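Local coordinates for protein BlEst2 (Bacillus licheniformis, PDB 6WPX) that probably hydrolyses ester bonds as a bacterial lipase or esterase, here in a propeptide form whose C-terminal domain is autoinhibitory, at residues 455-458 with 459-463; 223-227 with 228-232. All coordinates share one frame; numbering follows the deposited sequence.

Contact 1 (455-458 with 459-463); sequences GKTA and DNSPF
Asp459 folds back beside Thr457, its CG held between its own backbone N and carbonyl carbon (chi1 62°). This places OD1 3.2 Å from Thr457 OG1, at an angle too poor for a hydrogen bond; OD1 instead accepts from Ser461 OG on its syn side at 2.9 Å. Asn460 closes the type I turn: its N donates to Thr457 O at 3.1 Å from well above the carbonyl plane. Its positive phi (75°), followed by the Thr457 N to Ser461 O bond (3.0 Å), identifies a 3:5 hairpin with a G1 bulge. The Asn460 side chain runs alongside Lys456, whose NZ reaches OD1 in a weak bond of 3.2 Å. With an alanine in place of Lys456, the Asn460 amide would probably lose this mate and its aliphatic flank, and turn more freely. Pro462 faces Lys456 as a non-hydrogen-bonded pair. Phe463 N bonds Gly455 O at 2.9 Å, while its ring turns back so that Gly455 N lies 3.8 Å above one face, offset toward the rim. On the face of the hairpin (strands 445-456 and 462-473) that carries Phe463, this ring and Thr457 rest on Leu389 of helix 389-397, and Ser461 OG bonds Lys309 N.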
ATOM      1  N   GLY A 455     -10.824  -4.745 -25.817  1.00 29.31           N
ATOM      2  CA  GLY A 455     -10.869  -4.236 -27.178  1.00 30.50           C
ATOM      3  C   GLY A 455      -9.682  -4.704 -27.985  1.00 35.50           C
ATOM      4  O   GLY A 455      -9.044  -5.704 -27.656  1.00 34.66           O
ATOM      5  N   LYS A 456      -9.365  -3.961 -29.037  1.00 34.91           N
ATOM      6  CA  LYS A 456      -8.273  -4.266 -29.943  1.00 35.28           C
ATOM      7  C   LYS A 456      -7.302  -3.114 -29.975  1.00 38.23           C
ATOM      8  O   LYS A 456      -7.726  -1.967 -29.827  1.00 38.06           O
ATOM      9  CB  LYS A 456      -8.839  -4.470 -31.353  1.00 39.01           C
ATOM     10  CG  LYS A 456      -9.080  -5.918 -31.746  1.00 48.85           C
ATOM     11  CD  LYS A 456      -9.870  -6.008 -33.072  1.00 58.59           C
ATOM     12  CE  LYS A 456      -9.239  -5.253 -34.224  1.00 66.44           C
ATOM     13  NZ  LYS A 456     -10.051  -5.308 -35.466  1.00 72.13           N
ATOM     14  N   THR A 457      -6.008  -3.410 -30.210  1.00 34.90           N
ATOM     15  CA  THR A 457      -4.966  -2.381 -30.366  1.00 37.05           C
ATOM     16  C   THR A 457      -4.938  -1.921 -31.844  1.00 45.91           C
ATOM     17  O   THR A 457      -5.693  -2.465 -32.661  1.00 46.39           O
ATOM     18  CB  THR A 457      -3.584  -2.905 -29.888  1.00 47.22           C
ATOM     19  OG1 THR A 457      -3.082  -3.859 -30.827  1.00 51.06           O
ATOM     20  CG2 THR A 457      -3.634  -3.525 -28.489  1.00 41.34           C
ATOM     21  N   ALA A 458      -4.054  -0.959 -32.195  1.00 46.22           N
ATOM     22  CA  ALA A 458      -3.892  -0.479 -33.575  1.00 48.98           C
ATOM     23  C   ALA A 458      -3.425  -1.565 -34.557  1.00 55.71           C
ATOM     24  O   ALA A 458      -3.775  -1.500 -35.735  1.00 57.01           O
ATOM     25  CB  ALA A 458      -2.936   0.697 -33.609  1.00 50.49           C
ATOM     26  N   ASP A 459      -2.660  -2.558 -34.077  1.00 51.96           N
ATOM     27  CA  ASP A 459      -2.171  -3.699 -34.906  1.00 51.78           C
ATOM     28  C   ASP A 459      -3.123  -4.903 -34.875  1.00 51.68           C
ATOM     29  O   ASP A 459      -2.663  -5.992 -35.204  1.00 51.72           O
ATOM     30  CB  ASP A 459      -0.756  -4.150 -34.556  1.00 53.88           C
ATOM     31  CG  ASP A 459      -0.582  -4.662 -33.136  1.00 62.51           C
ATOM     32  OD1 ASP A 459      -1.248  -5.659 -32.770  1.00 63.30           O
ATOM     33  OD2 ASP A 459       0.223  -4.068 -32.426  1.00 67.11           O
ATOM     34  N   ASN A 460      -4.353  -4.692 -34.419  1.00 44.92           N
ATOM     35  CA  ASN A 460      -5.485  -5.644 -34.353  1.00 43.34           C
ATOM     36  C   ASN A 460      -5.441  -6.721 -33.248  1.00 44.37           C
ATOM     37  O   ASN A 460      -6.382  -7.519 -33.152  1.00 41.93           O
ATOM     38  CB  ASN A 460      -5.726  -6.330 -35.698  1.00 46.55           C
ATOM     39  CG  ASN A 460      -6.156  -5.393 -36.780  1.00 72.33           C
ATOM     40  OD1 ASN A 460      -7.177  -4.710 -36.669  1.00 69.21           O
ATOM     41  ND2 ASN A 460      -5.428  -5.404 -37.883  1.00 66.97           N
ATOM     42  N   SER A 461      -4.399  -6.739 -32.399  1.00 41.04           N
ATOM     43  CA  SER A 461      -4.347  -7.760 -31.362  1.00 39.26           C
ATOM     44  C   SER A 461      -5.279  -7.412 -30.175  1.00 40.94           C
ATOM     45  O   SER A 461      -5.284  -6.257 -29.737  1.00 42.06           O
ATOM     46  CB  SER A 461      -2.911  -7.989 -30.900  1.00 41.88           C
ATOM     47  OG  SER A 461      -2.346  -6.806 -30.364  1.00 50.18           O
ATOM     48  N   PRO A 462      -6.083  -8.373 -29.659  1.00 34.01           N
ATOM     49  CA  PRO A 462      -6.922  -8.076 -28.480  1.00 31.83           C
ATOM     50  C   PRO A 462      -6.084  -7.679 -27.249  1.00 31.64           C
ATOM     51  O   PRO A 462      -4.912  -8.059 -27.128  1.00 30.88           O
ATOM     52  CB  PRO A 462      -7.648  -9.403 -28.214  1.00 32.73           C
ATOM     53  CG  PRO A 462      -7.544 -10.174 -29.493  1.00 38.29           C
ATOM     54  CD  PRO A 462      -6.221  -9.789 -30.065  1.00 34.79           C
ATOM     55  N   PHE A 463      -6.674  -6.873 -26.395  1.00 25.46           N
ATOM     56  CA  PHE A 463      -6.036  -6.473 -25.122  1.00 23.68           C
ATOM     57  C   PHE A 463      -7.091  -6.536 -24.022  1.00 24.67           C
ATOM     58  O   PHE A 463      -8.271  -6.544 -24.321  1.00 24.98           O
ATOM     59  CB  PHE A 463      -5.453  -5.057 -25.183  1.00 25.65           C
ATOM     60  CG  PHE A 463      -6.456  -3.941 -25.110  1.00 27.14           C
ATOM     61  CD1 PHE A 463      -6.904  -3.465 -23.897  1.00 27.92           C
ATOM     62  CD2 PHE A 463      -6.957  -3.355 -26.256  1.00 29.83           C
ATOM     63  CE1 PHE A 463      -7.824  -2.442 -23.831  1.00 28.93           C
ATOM     64  CE2 PHE A 463      -7.890  -2.340 -26.186  1.00 32.65           C
ATOM     65  CZ  PHE A 463      -8.330  -1.891 -24.978  1.00 29.43           C
TER

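Contact 2 (223-227 with 228-232); sequences YLNMF and GENDG
Asn230 carries its CG between the backbone N and the carbonyl carbon (chi1 71°), which turns the amide back toward Leu224 and Asn225, while Asn225, with CG beside its own N and anti to its carbonyl carbon, swings its amide across that of Asn230. The two amide planes stand 63° apart, and Asn230 ND2 meets Asn225 OD1 at 2.9 Å in a bond that is weak because it is strongly bent. Much straighter is the bond from the same nitrogen to Gly228 O, 3.0 Å long with 175° at the hydrogen and lying in both the carbonyl plane and the amide plane. ND2 also donates to Gly221 O of helix 218-224, so its two N-H groups go chiefly to Gly228 O and Gly221 O, and Asn225 OD1 takes only a weak share. On the other side of the amide, OD1 accepts from Gly232 N at 2.8 Å, which defines an Asx turn; this buried group therefore has partners at both its nitrogen and its oxygen, and its flip state is fixed. Leu224 CB packs 3.4 Å from Asn230 CG, and its CD1 extends toward Gly232. As the helix gives way to loop, Leu224 O serves two backbone donors. Gly228 N reaches Leu224 O at 3.0 Å in the carbonyl plane, and Phe227 N is the other. Gly228 adopts an extended conformation with positive phi in which a CB would clash with the preceding carbonyl oxygen. Next to the Asx residue, Asp231 OD2 bonds His254 ND1, consistent with the acid-histidine pair of an alpha/beta-hydrolase catalytic triad.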
ATOM      1  N   TYR A 223       3.647  -4.910  -8.616  1.00 13.49           N
ATOM      2  CA  TYR A 223       2.305  -4.324  -8.646  1.00 13.17           C
ATOM      3  C   TYR A 223       2.444  -2.797  -8.536  1.00 15.33           C
ATOM      4  O   TYR A 223       1.917  -2.055  -9.354  1.00 14.46           O
ATOM      5  CB  TYR A 223       1.420  -4.857  -7.510  1.00 12.35           C
ATOM      6  CG  TYR A 223      -0.020  -4.428  -7.695  1.00 13.48           C
ATOM      7  CD1 TYR A 223      -0.874  -5.124  -8.551  1.00 15.14           C
ATOM      8  CD2 TYR A 223      -0.507  -3.282  -7.077  1.00 13.85           C
ATOM      9  CE1 TYR A 223      -2.175  -4.686  -8.783  1.00 16.43           C
ATOM     10  CE2 TYR A 223      -1.821  -2.863  -7.264  1.00 14.82           C
ATOM     11  CZ  TYR A 223      -2.640  -3.550  -8.135  1.00 21.97           C
ATOM     12  OH  TYR A 223      -3.921  -3.113  -8.304  1.00 21.92           O
ATOM     13  N   LEU A 224       3.175  -2.332  -7.524  1.00 12.14           N
ATOM     14  CA  LEU A 224       3.333  -0.898  -7.317  1.00  9.90           C
ATOM     15  C   LEU A 224       4.206  -0.227  -8.380  1.00 14.82           C
ATOM     16  O   LEU A 224       4.052   0.975  -8.594  1.00 15.78           O
ATOM     17  CB  LEU A 224       3.823  -0.593  -5.900  1.00  8.33           C
ATOM     18  CG  LEU A 224       2.882  -0.963  -4.771  1.00 13.24           C
ATOM     19  CD1 LEU A 224       3.521  -0.662  -3.448  1.00 14.38           C
ATOM     20  CD2 LEU A 224       1.524  -0.229  -4.869  1.00  8.79           C
ATOM     21  N   ASN A 225       5.042  -1.002  -9.109  1.00 12.56           N
ATOM     22  CA  ASN A 225       5.838  -0.494 -10.244  1.00 14.36           C
ATOM     23  C   ASN A 225       4.923   0.076 -11.329  1.00 18.68           C
ATOM     24  O   ASN A 225       5.370   0.909 -12.098  1.00 19.17           O
ATOM     25  CB  ASN A 225       6.694  -1.606 -10.870  1.00 17.71           C
ATOM     26  CG  ASN A 225       8.028  -1.756 -10.213  1.00 27.80           C
ATOM     27  OD1 ASN A 225       8.384  -1.001  -9.318  1.00 21.04           O
ATOM     28  ND2 ASN A 225       8.755  -2.763 -10.602  1.00 19.85           N
ATOM     29  N   MET A 226       3.649  -0.327 -11.357  1.00 14.27           N
ATOM     30  CA  MET A 226       2.697   0.224 -12.332  1.00 14.62           C
ATOM     31  C   MET A 226       2.420   1.692 -12.025  1.00 21.28           C
ATOM     32  O   MET A 226       1.977   2.412 -12.906  1.00 22.12           O
ATOM     33  CB  MET A 226       1.383  -0.550 -12.296  1.00 14.59           C
ATOM     34  CG  MET A 226       1.519  -2.005 -12.772  1.00 16.75           C
ATOM     35  SD  MET A 226      -0.101  -2.759 -12.921  1.00 19.69           S
ATOM     36  CE  MET A 226      -0.734  -2.597 -11.180  1.00 16.56           C
ATOM     37  N   PHE A 227       2.631   2.114 -10.755  1.00 18.05           N
ATOM     38  CA  PHE A 227       2.392   3.473 -10.262  1.00 17.56           C
ATOM     39  C   PHE A 227       3.683   4.291 -10.189  1.00 21.30           C
ATOM     40  O   PHE A 227       3.646   5.473 -10.494  1.00 22.13           O
ATOM     41  CB  PHE A 227       1.682   3.439  -8.897  1.00 18.73           C
ATOM     42  CG  PHE A 227       0.376   2.677  -8.904  1.00 20.53           C
ATOM     43  CD1 PHE A 227      -0.816   3.307  -9.252  1.00 24.62           C
ATOM     44  CD2 PHE A 227       0.337   1.330  -8.557  1.00 21.01           C
ATOM     45  CE1 PHE A 227      -2.026   2.599  -9.258  1.00 25.24           C
ATOM     46  CE2 PHE A 227      -0.871   0.623  -8.567  1.00 24.00           C
ATOM     47  CZ  PHE A 227      -2.043   1.262  -8.909  1.00 22.82           C
ATOM     48  N   GLY A 228       4.797   3.662  -9.792  1.00 16.34           N
ATOM     49  CA  GLY A 228       6.094   4.335  -9.727  1.00 15.72           C
ATOM     50  C   GLY A 228       7.046   3.661  -8.761  1.00 17.53           C
ATOM     51  O   GLY A 228       6.760   2.562  -8.271  1.00 13.92           O
ATOM     52  N   GLU A 229       8.171   4.335  -8.455  1.00 15.45           N
ATOM     53  CA  GLU A 229       9.183   3.862  -7.504  1.00 15.60           C
ATOM     54  C   GLU A 229       8.523   3.523  -6.169  1.00 17.11           C
ATOM     55  O   GLU A 229       7.629   4.236  -5.717  1.00 16.83           O
ATOM     56  CB  GLU A 229      10.292   4.930  -7.300  1.00 18.56           C
ATOM     57  CG  GLU A 229      11.133   5.216  -8.539  1.00 36.36           C
ATOM     58  CD  GLU A 229      11.692   4.053  -9.343  1.00 70.69           C
ATOM     59  OE1 GLU A 229      11.113   3.778 -10.417  1.00 79.04           O
ATOM     60  OE2 GLU A 229      12.699   3.432  -8.926  1.00 66.18           O
ATOM     61  N   ASN A 230       8.906   2.403  -5.573  1.00 12.58           N
ATOM     62  CA  ASN A 230       8.243   1.955  -4.378  1.00 11.92           C
ATOM     63  C   ASN A 230       9.149   1.017  -3.608  1.00 14.75           C
ATOM     64  O   ASN A 230      10.173   0.591  -4.134  1.00 15.26           O
ATOM     65  CB  ASN A 230       6.896   1.257  -4.790  1.00 10.85           C
ATOM     66  CG  ASN A 230       7.108  -0.060  -5.469  1.00 17.11           C
ATOM     67  OD1 ASN A 230       7.222  -1.085  -4.805  1.00 13.89           O
ATOM     68  ND2 ASN A 230       7.223  -0.062  -6.793  1.00 13.39           N
ATOM     69  N   ASP A 231       8.771   0.680  -2.380  1.00 10.50           N
ATOM     70  CA  ASP A 231       9.599  -0.193  -1.546  1.00  9.72           C
ATOM     71  C   ASP A 231       8.965  -1.607  -1.411  1.00 15.91           C
ATOM     72  O   ASP A 231       9.303  -2.337  -0.482  1.00 15.48           O
ATOM     73  CB  ASP A 231       9.816   0.442  -0.156  1.00  8.00           C
ATOM     74  CG  ASP A 231       8.560   0.529   0.710  1.00 17.22           C
ATOM     75  OD1 ASP A 231       7.487   0.041   0.273  1.00 16.77           O
ATOM     76  OD2 ASP A 231       8.655   1.030   1.830  1.00 21.57           O
ATOM     77  N   GLY A 232       8.031  -1.946  -2.311  1.00 14.47           N
ATOM     78  CA  GLY A 232       7.329  -3.224  -2.261  1.00 14.76           C
ATOM     79  C   GLY A 232       5.987  -3.116  -1.556  1.00 17.53           C
ATOM     80  O   GLY A 232       5.129  -3.985  -1.726  1.00 14.15           O
TER

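Contact 2 lies near the middle of the molecule, its centre 9 Å from that of the chain, though it is only partly buried, with Asn225 and Phe227 exposed; contact 1, also partly buried, is peripheral at 32 Å. Their nearest atoms are about 13 Å apart and they share no element. Both redirect the chain locally. The 455-458 with 459-463 hairpin uses cross-strand backbone pairing, with exposed polar groups at its tip and an aromatic ring against Gly455. In 223-227 with 228-232 a helix end is tied to a loop largely through one buried amide. The latter also borders strands 290-297 and 377-386, which Tyr223 and Met226 touch, whereas contact 1 leans on helix 389-397.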